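Local coordinates for FAD:protein FMN transferase (Vibrio cholerae, PDB 6NXI) that probably transfers the FMN moiety of FAD to a threonine hydroxyl of a target flavoprotein, forming a covalent flavin link with the help of magnesium, at residues 100-105 and 128-133; 133-138 and 149-154; 176-179 and 184-187; 200-203 and 209-212. One frame throughout, in Å; residues are numbered along the deposited sequence.

Contact 1: 100-105 and 128-133. With FAD (flavin-adenine dinucleotide), chain B.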
# COMPACT_ATOMS: atom_id res chain seq x y z
N GLY A 100 9.50 -10.22 -3.62
CA GLY A 100 9.01 -10.55 -4.96
C GLY A 100 9.00 -12.04 -5.28
O GLY A 100 7.96 -12.57 -5.70
N PRO A 101 10.13 -12.76 -5.20
CA PRO A 101 10.18 -14.18 -5.56
C PRO A 101 9.16 -15.01 -4.78
O PRO A 101 8.67 -15.98 -5.36
CB PRO A 101 11.66 -14.56 -5.28
CG PRO A 101 12.41 -13.24 -5.42
CD PRO A 101 11.45 -12.26 -4.78
N LEU A 102 8.89 -14.64 -3.51
CA LEU A 102 7.95 -15.39 -2.64
C LEU A 102 6.52 -15.02 -2.98
O LEU A 102 5.67 -15.90 -3.09
CB LEU A 102 8.30 -15.07 -1.18
CG LEU A 102 9.71 -15.49 -0.75
CD1 LEU A 102 10.13 -14.76 0.49
CD2 LEU A 102 9.76 -16.98 -0.50
N VAL A 103 6.25 -13.74 -3.21
CA VAL A 103 4.89 -13.32 -3.66
C VAL A 103 4.55 -14.09 -4.94
O VAL A 103 3.44 -14.61 -5.11
CB VAL A 103 4.88 -11.81 -3.90
CG1 VAL A 103 3.62 -11.35 -4.59
CG2 VAL A 103 5.12 -11.04 -2.59
N ASN A 104 5.51 -14.18 -5.85
CA ASN A 104 5.32 -14.84 -7.15
C ASN A 104 5.13 -16.34 -6.91
O ASN A 104 4.19 -16.90 -7.47
CB ASN A 104 6.47 -14.55 -8.09
CG ASN A 104 6.56 -13.08 -8.49
OD1 ASN A 104 5.72 -12.28 -8.13
ND2 ASN A 104 7.68 -12.73 -9.11
N LEU A 105 5.96 -16.95 -6.06
CA LEU A 105 5.84 -18.40 -5.75
C LEU A 105 4.41 -18.75 -5.29
O LEU A 105 3.88 -19.81 -5.69
CB LEU A 105 6.88 -18.78 -4.71
CG LEU A 105 6.89 -20.25 -4.30
CD1 LEU A 105 7.41 -21.14 -5.42
CD2 LEU A 105 7.71 -20.45 -3.04
N ALA A 128 16.21 -17.82 -0.49
CA ALA A 128 17.66 -17.55 -0.59
C ALA A 128 17.91 -16.33 -1.47
O ALA A 128 19.04 -15.81 -1.40
CB ALA A 128 18.38 -18.76 -1.12
N ILE A 129 16.96 -15.94 -2.33
CA ILE A 129 17.14 -14.79 -3.26
C ILE A 129 16.24 -13.63 -2.81
O ILE A 129 15.93 -12.82 -3.65
CB ILE A 129 16.88 -15.20 -4.72
CG1 ILE A 129 15.47 -15.78 -4.92
CG2 ILE A 129 17.95 -16.17 -5.19
CD1 ILE A 129 15.02 -15.89 -6.36
N THR A 130 15.88 -13.56 -1.54
CA THR A 130 15.14 -12.43 -0.93
C THR A 130 15.96 -11.83 0.21
O THR A 130 16.83 -12.51 0.79
CB THR A 130 13.75 -12.86 -0.45
OG1 THR A 130 13.99 -13.66 0.70
CG2 THR A 130 13.01 -13.61 -1.52
N GLY A 131 15.75 -10.56 0.50
CA GLY A 131 16.34 -9.89 1.66
C GLY A 131 16.72 -8.48 1.31
O GLY A 131 17.41 -8.29 0.28
N ILE A 132 16.22 -7.54 2.10
CA ILE A 132 16.41 -6.09 1.92
C ILE A 132 17.92 -5.78 1.87
O ILE A 132 18.26 -4.78 1.25
CB ILE A 132 15.68 -5.32 3.05
CG1 ILE A 132 15.46 -3.85 2.68
CG2 ILE A 132 16.41 -5.46 4.37
CD1 ILE A 132 14.42 -3.63 1.63
N GLU A 133 18.72 -6.57 2.57
CA GLU A 133 20.18 -6.31 2.70
C GLU A 133 20.82 -6.35 1.31
O GLU A 133 21.94 -5.75 1.16
CB GLU A 133 20.84 -7.30 3.66
CG GLU A 133 20.82 -8.75 3.18
CD GLU A 133 19.54 -9.56 3.38
OE1 GLU A 133 18.55 -9.01 3.98
OE2 GLU A 133 19.59 -10.82 3.03
PA FAD B . -0.95 -4.39 0.51
O1A FAD B . -1.52 -5.07 1.70
O2A FAD B . -0.82 -2.91 0.50
O5B FAD B . 0.47 -5.01 0.14
C5B FAD B . 0.44 -6.41 -0.24
C4B FAD B . 1.24 -6.66 -1.49
O4B FAD B . 2.64 -6.31 -1.32
C3B FAD B . 1.22 -8.13 -1.91
O3B FAD B . 0.16 -8.36 -2.83
C2B FAD B . 2.62 -8.34 -2.51
O2B FAD B . 2.66 -7.91 -3.85
C1B FAD B . 3.47 -7.42 -1.64
N9A FAD B . 3.96 -7.98 -0.40
C8A FAD B . 3.53 -9.12 0.28
N7A FAD B . 4.12 -9.24 1.45
C5A FAD B . 5.01 -8.19 1.54
C6A FAD B . 5.92 -7.82 2.54
N6A FAD B . 6.06 -8.46 3.72
N1A FAD B . 6.61 -6.68 2.33
C2A FAD B . 6.45 -6.03 1.16
N3A FAD B . 5.61 -6.28 0.15
C4A FAD B . 4.92 -7.40 0.41
N1 FAD B . -2.21 -6.29 -10.37
C2 FAD B . -2.54 -6.92 -11.55
O2 FAD B . -3.25 -7.95 -11.53
N3 FAD B . -2.16 -6.43 -12.76
C4 FAD B . -1.39 -5.30 -12.88
O4 FAD B . -1.04 -4.90 -13.98
C4X FAD B . -1.00 -4.63 -11.67
N5 FAD B . -0.25 -3.55 -11.76
C5X FAD B . 0.12 -2.93 -10.59
C6 FAD B . 0.95 -1.79 -10.65
C7 FAD B . 1.36 -1.10 -9.53
C7M FAD B . 2.24 0.12 -9.68
C8 FAD B . 0.93 -1.56 -8.26
C8M FAD B . 1.36 -0.87 -6.99
C9 FAD B . 0.12 -2.70 -8.18
C9A FAD B . -0.31 -3.39 -9.32
N10 FAD B . -1.10 -4.55 -9.28
C10 FAD B . -1.47 -5.20 -10.44
C1' FAD B . -1.62 -5.03 -7.98
C2' FAD B . -0.64 -5.76 -7.15
O2' FAD B . -0.22 -6.96 -7.79
C3' FAD B . -1.29 -6.12 -5.80
O3' FAD B . -2.39 -7.00 -5.95
C4' FAD B . -1.85 -4.94 -5.04
O4' FAD B . -0.97 -3.84 -5.17
C5' FAD B . -2.15 -5.29 -3.59
O5' FAD B . -2.48 -4.06 -2.90
P FAD B . -3.11 -4.14 -1.45
O1P FAD B . -4.17 -5.14 -1.38
O2P FAD B . -3.31 -2.68 -1.11
O3P FAD B . -1.86 -4.78 -0.71
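Pro-101, which packs on Ile-129 and Thr-130, has its carbonyl O gripped twice: Leu-105 N donates to Pro-101 O at 3.0 Å within the helix, and NH1 of Arg-126 is a second donor. Thr-130 meets the helix with its methyl group, its hydroxyl OG1 being hydrogen-bonded to the backbone carbonyl of Arg-127. With OG1 set between the backbone N and the carbonyl carbon (chi1 72°), CG2 is left to face the helix. There CG2 of Thr-130 lies 3.7 Å from CD1 of Leu-102, the two side chains crossing at about a right angle, and 3.9 Å from CD of Pro-101. Ile-129 adds the second apolar patch: its CD1 reaches CB of Pro-101 at 3.8 Å, coming obliquely to CB and CG of the ring, about equally near to both. Thr-130 and Ile-129 thus meet neighbouring parts of the proline ring. Val-103, next after Leu-102, turns to the FAD, its CG1 3.6 Å from the ribose oxygen O2B, so one short helix packs on the loop and on the adenosine half of the ligand. The loop 128-133 leaves helix 120-127, which itself covers Leu-102 and Leu-105, and runs on to strand 135-138, with Ile-132 resting on helix 75-90.

Contact 2: 133-138 and 149-154; sequences EHLTIE and LYVDLS. With FAD (flavin-adenine dinucleotide), chain B.
An edge strand of the small three-stranded antiparallel sheet, 135-138, and the residues just before it pack here on the loop 149-154, whose last three residues form an Asx turn in the FAD pocket. Leu-149 fills the junction with both branches. Its CD1 comes obliquely to the imidazole of His-134 and touches CB of that residue at 3.5 Å, while CD2 lies 4.1 Å from CB of Leu-135. Leu-135, whose CG is anti to the backbone N (chi1 -180°), reaches on along the loop and brings CD2 to 4.2 Å from CG2 of Val-151. Phe-62 and Val-81, from helices 58-64 and 75-90, also cover Leu-135, making this a buried apolar joint. ND1 of His-134 is hydrogen-bonded to OD1 of Asp-145. Farther along the loop, OD2 of Asp-152 accepts a hydrogen bond from the ribose hydroxyl O2B of FAD at 2.7 Å, and the carbonyl O of Ser-154 accepts one from the ribityl hydroxyl O4' of FAD at 2.9 Å. The other carboxylate oxygen, OD1 of Asp-152, is gripped twice by Ser-154: N donates at 2.8 Å from above the carboxylate plane, and OG donates at 2.7 Å to the syn lone pair.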
# COMPACT_ATOMS: atom_id res chain seq x y z
N GLU A 133 18.72 -6.57 2.57
CA GLU A 133 20.18 -6.31 2.70
C GLU A 133 20.82 -6.35 1.31
O GLU A 133 21.94 -5.75 1.16
CB GLU A 133 20.84 -7.30 3.66
CG GLU A 133 20.82 -8.75 3.18
CD GLU A 133 19.54 -9.56 3.38
OE1 GLU A 133 18.55 -9.01 3.98
OE2 GLU A 133 19.59 -10.82 3.03
N HIS A 134 20.18 -7.01 0.34
CA HIS A 134 20.71 -7.23 -1.03
C HIS A 134 20.53 -5.98 -1.90
O HIS A 134 21.13 -5.94 -3.00
CB HIS A 134 20.11 -8.45 -1.71
CG HIS A 134 20.39 -9.75 -1.04
ND1 HIS A 134 21.67 -10.32 -0.98
CD2 HIS A 134 19.55 -10.61 -0.46
CE1 HIS A 134 21.59 -11.47 -0.35
NE2 HIS A 134 20.28 -11.69 -0.04
N LEU A 135 19.72 -5.02 -1.44
CA LEU A 135 19.29 -3.86 -2.23
C LEU A 135 19.97 -2.62 -1.63
O LEU A 135 19.80 -2.40 -0.42
CB LEU A 135 17.76 -3.73 -2.14
CG LEU A 135 17.14 -2.55 -2.91
CD1 LEU A 135 17.39 -2.66 -4.42
CD2 LEU A 135 15.66 -2.47 -2.65
N THR A 136 20.64 -1.82 -2.45
CA THR A 136 21.20 -0.53 -1.98
C THR A 136 20.84 0.59 -2.95
O THR A 136 20.66 0.36 -4.18
CB THR A 136 22.70 -0.68 -1.68
OG1 THR A 136 23.32 -1.30 -2.80
CG2 THR A 136 22.97 -1.55 -0.48
N ILE A 137 20.79 1.80 -2.37
CA ILE A 137 20.58 3.06 -3.13
C ILE A 137 21.91 3.83 -3.15
O ILE A 137 22.56 3.97 -2.09
CB ILE A 137 19.45 3.89 -2.52
CG1 ILE A 137 18.13 3.14 -2.62
CG2 ILE A 137 19.42 5.26 -3.17
CD1 ILE A 137 16.96 3.91 -2.04
N GLU A 138 22.31 4.23 -4.35
CA GLU A 138 23.54 5.05 -4.57
C GLU A 138 23.13 6.17 -5.54
O GLU A 138 22.93 5.87 -6.75
CB GLU A 138 24.70 4.22 -5.12
CG GLU A 138 25.28 3.21 -4.13
CD GLU A 138 26.52 2.50 -4.65
OE1 GLU A 138 27.61 3.08 -4.51
OE2 GLU A 138 26.38 1.40 -5.24
N LEU A 149 17.48 -11.02 -7.58
CA LEU A 149 16.69 -10.16 -6.67
C LEU A 149 15.50 -9.66 -7.47
O LEU A 149 15.69 -9.28 -8.62
CB LEU A 149 17.49 -8.97 -6.11
CG LEU A 149 16.94 -8.41 -4.80
CD1 LEU A 149 17.31 -9.29 -3.62
CD2 LEU A 149 17.46 -7.01 -4.56
N TYR A 150 14.30 -9.70 -6.90
CA TYR A 150 13.07 -9.25 -7.61
C TYR A 150 12.30 -8.36 -6.64
O TYR A 150 11.82 -8.83 -5.61
CB TYR A 150 12.28 -10.47 -8.05
CG TYR A 150 11.08 -10.24 -8.93
CD1 TYR A 150 9.96 -9.55 -8.48
CD2 TYR A 150 11.04 -10.72 -10.24
CE1 TYR A 150 8.88 -9.32 -9.31
CE2 TYR A 150 9.95 -10.49 -11.08
CZ TYR A 150 8.84 -9.82 -10.60
OH TYR A 150 7.79 -9.61 -11.46
N VAL A 151 12.28 -7.07 -6.92
CA VAL A 151 11.63 -6.05 -6.05
C VAL A 151 10.19 -5.90 -6.53
O VAL A 151 9.95 -5.81 -7.75
CB VAL A 151 12.38 -4.70 -6.14
CG1 VAL A 151 11.64 -3.62 -5.41
CG2 VAL A 151 13.80 -4.82 -5.61
N ASP A 152 9.28 -5.89 -5.58
CA ASP A 152 7.82 -5.76 -5.76
C ASP A 152 7.38 -4.53 -4.98
O ASP A 152 7.64 -4.48 -3.76
CB ASP A 152 7.19 -7.02 -5.19
CG ASP A 152 5.68 -7.04 -5.22
OD1 ASP A 152 5.08 -6.07 -5.64
OD2 ASP A 152 5.14 -8.09 -4.83
N LEU A 153 6.86 -3.50 -5.66
CA LEU A 153 6.40 -2.30 -4.95
C LEU A 153 4.87 -2.29 -4.84
O LEU A 153 4.33 -1.23 -4.57
CB LEU A 153 6.93 -1.04 -5.64
CG LEU A 153 8.45 -1.00 -5.74
CD1 LEU A 153 8.91 0.21 -6.54
CD2 LEU A 153 9.06 -1.00 -4.35
N SER A 154 4.24 -3.45 -4.90
CA SER A 154 2.75 -3.54 -4.83
C SER A 154 2.21 -2.93 -3.54
O SER A 154 1.02 -2.51 -3.51
CB SER A 154 2.34 -5.01 -4.95
OG SER A 154 2.57 -5.44 -6.28
PA FAD B . -0.95 -4.39 0.51
O1A FAD B . -1.52 -5.07 1.70
O2A FAD B . -0.82 -2.91 0.50
O5B FAD B . 0.47 -5.01 0.14
C5B FAD B . 0.44 -6.41 -0.24
C4B FAD B . 1.24 -6.66 -1.49
O4B FAD B . 2.64 -6.31 -1.32
C3B FAD B . 1.22 -8.13 -1.91
O3B FAD B . 0.16 -8.36 -2.83
C2B FAD B . 2.62 -8.34 -2.51
O2B FAD B . 2.66 -7.91 -3.85
C1B FAD B . 3.47 -7.42 -1.64
N9A FAD B . 3.96 -7.98 -0.40
C8A FAD B . 3.53 -9.12 0.28
N7A FAD B . 4.12 -9.24 1.45
C5A FAD B . 5.01 -8.19 1.54
C6A FAD B . 5.92 -7.82 2.54
N6A FAD B . 6.06 -8.46 3.72
N1A FAD B . 6.61 -6.68 2.33
C2A FAD B . 6.45 -6.03 1.16
N3A FAD B . 5.61 -6.28 0.15
C4A FAD B . 4.92 -7.40 0.41
N1 FAD B . -2.21 -6.29 -10.37
C2 FAD B . -2.54 -6.92 -11.55
O2 FAD B . -3.25 -7.95 -11.53
N3 FAD B . -2.16 -6.43 -12.76
C4 FAD B . -1.39 -5.30 -12.88
O4 FAD B . -1.04 -4.90 -13.98
C4X FAD B . -1.00 -4.63 -11.67
N5 FAD B . -0.25 -3.55 -11.76
C5X FAD B . 0.12 -2.93 -10.59
C6 FAD B . 0.95 -1.79 -10.65
C7 FAD B . 1.36 -1.10 -9.53
C7M FAD B . 2.24 0.12 -9.68
C8 FAD B . 0.93 -1.56 -8.26
C8M FAD B . 1.36 -0.87 -6.99
C9 FAD B . 0.12 -2.70 -8.18
C9A FAD B . -0.31 -3.39 -9.32
N10 FAD B . -1.10 -4.55 -9.28
C10 FAD B . -1.47 -5.20 -10.44
C1' FAD B . -1.62 -5.03 -7.98
C2' FAD B . -0.64 -5.76 -7.15
O2' FAD B . -0.22 -6.96 -7.79
C3' FAD B . -1.29 -6.12 -5.80
O3' FAD B . -2.39 -7.00 -5.95
C4' FAD B . -1.85 -4.94 -5.04
O4' FAD B . -0.97 -3.84 -5.17
C5' FAD B . -2.15 -5.29 -3.59
O5' FAD B . -2.48 -4.06 -2.90
P FAD B . -3.11 -4.14 -1.45
O1P FAD B . -4.17 -5.14 -1.38
O2P FAD B . -3.31 -2.68 -1.11
O3P FAD B . -1.86 -4.78 -0.71

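Contact 3: 176-179 and 184-187. With MG (magnesium ion), chain D.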
# COMPACT_ATOMS: atom_id res chain seq x y z
N ASN A 176 -10.66 20.65 -2.21
CA ASN A 176 -11.65 19.73 -1.60
C ASN A 176 -11.71 18.47 -2.45
O ASN A 176 -12.31 18.46 -3.54
CB ASN A 176 -13.01 20.38 -1.47
CG ASN A 176 -12.92 21.69 -0.74
OD1 ASN A 176 -12.88 21.71 0.48
ND2 ASN A 176 -12.86 22.80 -1.47
N TYR A 177 -11.13 17.37 -1.97
CA TYR A 177 -11.10 16.15 -2.80
C TYR A 177 -10.98 14.90 -1.92
O TYR A 177 -10.44 14.95 -0.80
CB TYR A 177 -9.93 16.17 -3.79
CG TYR A 177 -8.54 16.31 -3.20
CD1 TYR A 177 -7.90 15.23 -2.63
CD2 TYR A 177 -7.85 17.51 -3.22
CE1 TYR A 177 -6.65 15.34 -2.04
CE2 TYR A 177 -6.58 17.62 -2.68
CZ TYR A 177 -6.00 16.54 -2.05
OH TYR A 177 -4.75 16.58 -1.47
N MET A 178 -11.29 13.81 -2.59
CA MET A 178 -11.01 12.43 -2.12
C MET A 178 -10.38 11.70 -3.29
O MET A 178 -11.00 11.67 -4.36
CB MET A 178 -12.25 11.66 -1.70
CG MET A 178 -11.94 10.17 -1.52
SD MET A 178 -13.45 9.21 -1.30
CE MET A 178 -13.94 9.90 0.27
N VAL A 179 -9.13 11.22 -3.14
CA VAL A 179 -8.46 10.38 -4.14
C VAL A 179 -8.44 8.96 -3.59
O VAL A 179 -7.91 8.81 -2.48
CB VAL A 179 -7.04 10.88 -4.40
CG1 VAL A 179 -6.31 9.95 -5.31
CG2 VAL A 179 -7.07 12.32 -4.93
N GLU A 184 -6.87 2.62 -1.15
CA GLU A 184 -5.94 3.56 -0.48
C GLU A 184 -6.47 4.97 -0.79
O GLU A 184 -6.89 5.20 -1.96
CB GLU A 184 -4.53 3.44 -1.06
CG GLU A 184 -3.63 2.52 -0.24
CD GLU A 184 -4.17 1.17 0.18
OE1 GLU A 184 -3.77 0.17 -0.44
OE2 GLU A 184 -5.05 1.12 1.12
N ILE A 185 -6.55 5.80 0.24
CA ILE A 185 -7.27 7.09 0.16
C ILE A 185 -6.40 8.25 0.60
O ILE A 185 -5.65 8.18 1.57
CB ILE A 185 -8.56 6.99 0.99
CG1 ILE A 185 -9.46 5.89 0.46
CG2 ILE A 185 -9.23 8.35 1.03
CD1 ILE A 185 -10.63 5.60 1.40
N ARG A 186 -6.61 9.38 -0.03
CA ARG A 186 -6.12 10.65 0.52
C ARG A 186 -7.21 11.72 0.39
O ARG A 186 -7.83 11.80 -0.69
CB ARG A 186 -4.84 11.10 -0.16
CG ARG A 186 -4.28 12.35 0.47
CD ARG A 186 -2.79 12.46 0.18
NE ARG A 186 -2.40 13.84 0.31
CZ ARG A 186 -1.25 14.33 -0.11
NH1 ARG A 186 -0.38 13.55 -0.73
NH2 ARG A 186 -1.02 15.63 0.08
N LEU A 187 -7.41 12.48 1.46
CA LEU A 187 -8.52 13.45 1.57
C LEU A 187 -8.00 14.85 1.83
O LEU A 187 -6.98 15.02 2.52
CB LEU A 187 -9.36 13.09 2.79
CG LEU A 187 -9.87 11.67 2.91
CD1 LEU A 187 -10.58 11.47 4.24
CD2 LEU A 187 -10.78 11.36 1.70
MG MG D . -1.97 -1.24 -0.21
O HOH W 1 -0.65 -0.87 -2.13
O HOH W 2 -2.49 -1.18 2.33
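Met-178 and Leu-187 rise together from the same face of the sheet. Along the methionine, CB lies 3.7 Å from CD2 of Leu-187, and CG touches the same methyl at 3.6 Å while also nearing CG2 of Ile-185; at SD the chain bends (chi3 -66°), which returns CE of Met-178 to 3.8 Å from CD2 of Leu-187. Trp-197 covers both residues of this pair. The backbones form an antiparallel hairpin within the large sheet. Met-178 and Leu-187 make a non-hydrogen-bonded pair, and Val-179 and Arg-186 a hydrogen-bonded one, with Val-179 N to Arg-186 O and Arg-186 N to Val-179 O both 2.8 Å. On the face of Val-179 and Arg-186, the Tyr-177 ring presents its edge to the carbonyl O of Arg-186, and its hydroxyl bonds to Gln-170 of helix 157-171. The extended arginine forms a salt bridge to Asp-163 of that helix. At the start of its strand, Glu-184 leads away from the hairpin to a magnesium ion that is also bound by Asp-269, two waters and the FAD diphosphate oxygens O2A and O2P. The two carboxylate oxygens divide the work: OE1 of Glu-184 binds the magnesium ion at 2.3 Å, OE2 accepts from Thr-224 N, and the two together set the rotation of the carboxylate.

Contact 4: 200-203 and 209-212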
# COMPACT_ATOMS: atom_id res chain seq x y z
N ALA A 200 -15.37 4.71 5.81
CA ALA A 200 -15.85 3.63 6.71
C ALA A 200 -14.71 2.68 7.05
O ALA A 200 -13.94 2.29 6.16
CB ALA A 200 -17.01 2.93 6.06
N ILE A 201 -14.59 2.36 8.34
CA ILE A 201 -13.74 1.23 8.79
C ILE A 201 -14.65 0.01 8.98
O ILE A 201 -15.61 0.12 9.74
CB ILE A 201 -12.95 1.58 10.05
CG1 ILE A 201 -12.18 2.89 9.84
CG2 ILE A 201 -12.07 0.38 10.39
CD1 ILE A 201 -10.86 2.96 10.53
N GLU A 202 -14.35 -1.06 8.25
CA GLU A 202 -15.10 -2.34 8.30
C GLU A 202 -14.68 -3.06 9.58
O GLU A 202 -13.47 -3.22 9.83
CB GLU A 202 -14.89 -3.17 7.04
CG GLU A 202 -15.49 -2.55 5.78
CD GLU A 202 -17.01 -2.57 5.67
OE1 GLU A 202 -17.65 -3.42 6.31
OE2 GLU A 202 -17.54 -1.71 4.94
N LYS A 203 -15.66 -3.42 10.39
CA LYS A 203 -15.42 -4.13 11.67
C LYS A 203 -16.00 -5.53 11.48
O LYS A 203 -17.12 -5.68 11.00
CB LYS A 203 -16.10 -3.39 12.82
CG LYS A 203 -15.75 -1.92 12.95
CD LYS A 203 -14.28 -1.64 13.17
CE LYS A 203 -14.03 -0.24 13.70
NZ LYS A 203 -14.69 -0.04 15.01
N ARG A 209 -22.52 -10.10 10.80
CA ARG A 209 -23.18 -8.90 10.21
C ARG A 209 -22.10 -7.89 9.79
O ARG A 209 -21.13 -7.71 10.57
CB ARG A 209 -24.11 -8.24 11.22
CG ARG A 209 -25.27 -9.11 11.68
CD ARG A 209 -26.08 -8.32 12.68
NE ARG A 209 -27.26 -9.02 13.14
CZ ARG A 209 -28.07 -8.56 14.10
NH1 ARG A 209 -27.82 -7.39 14.66
NH2 ARG A 209 -29.13 -9.26 14.47
N SER A 210 -22.28 -7.26 8.63
CA SER A 210 -21.43 -6.15 8.12
C SER A 210 -21.57 -4.97 9.08
O SER A 210 -22.71 -4.52 9.29
CB SER A 210 -21.82 -5.77 6.70
OG SER A 210 -20.73 -5.15 6.02
N VAL A 211 -20.47 -4.53 9.71
CA VAL A 211 -20.48 -3.34 10.62
C VAL A 211 -19.48 -2.34 10.06
O VAL A 211 -18.32 -2.73 9.86
CB VAL A 211 -20.16 -3.67 12.09
CG1 VAL A 211 -20.69 -2.60 13.02
CG2 VAL A 211 -20.67 -5.04 12.49
N GLN A 212 -19.95 -1.14 9.76
CA GLN A 212 -19.10 -0.00 9.32
C GLN A 212 -19.04 1.04 10.43
O GLN A 212 -20.10 1.43 10.94
CB GLN A 212 -19.69 0.62 8.06
CG GLN A 212 -19.39 -0.14 6.78
CD GLN A 212 -19.67 0.71 5.56
OE1 GLN A 212 -20.38 1.70 5.62
NE2 GLN A 212 -19.05 0.36 4.43
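Segments 200-203 and 209-212 run antiparallel, with Glu-202 and Gln-212 facing each other as a non-hydrogen-bonded pair (CA to CA 4.7 Å) and Lys-203 N donating to Val-211 O at 2.8 Å in a nearly straight bond. The donor stands 20° out of the plane of that carbonyl. Beside it run two CA-H...O contacts, from CA of Gln-212 to O of Ile-201 and from CA of Glu-202 to O of Val-211. The side chains of the facing pair are joined by a charged hydrogen bond: NE2 of Gln-212 donates to OE2 of Glu-202 at 2.6 Å. The carboxylate oxygen lies in the plane of the amide and is met nearly end-on, although the carboxylate and amide planes themselves are turned 61° apart. Glu-202 reaches across because its chain folds at chi2 (-72°), whereas Gln-212 stays extended beyond CG and lays its amide over the methyl of Ala-200, with CB of Ala-200 3.5 Å from CD of Gln-212. The two strands form a two-stranded beta hairpin, 199-203 with 211-215, separate from the large sheet and packed against it through Ile-201 and Lys-203, which touch strand 294-299. On the same side as Glu-202, Tyr-228 covers both that residue and Ser-210. On the other face, CB of Lys-203 lies 4.1 Å from CB of Val-211. From there the lysine bends at chi2 and again at chi4, carrying NZ away from Val-211 to salt bridges with Glu-306 and with Glu-213 of the partner strand.

Contacts 1 and 2 adjoin, sharing Glu-133 and touching where Tyr-150 lies against Pro-101 and Asn-104; both are apolar between their segments, and both reach FAD with neighbouring residues. Contact 2 is the buried one, contact 1 partly so. Contact 3, partly buried like contact 1 and on the opposite side of the chain's centre, approaches the same ligand from the large sheet and adds the magnesium ion; its nearest atoms are about 6 Å from those of contact 2. Contact 4 lies at the surface, away from the FAD and magnesium sites. Contacts 3 and 4 are both antiparallel hairpins, but contact 3 pairs apolar side chains on one face, whereas contact 4 pairs a carboxylate with an amide.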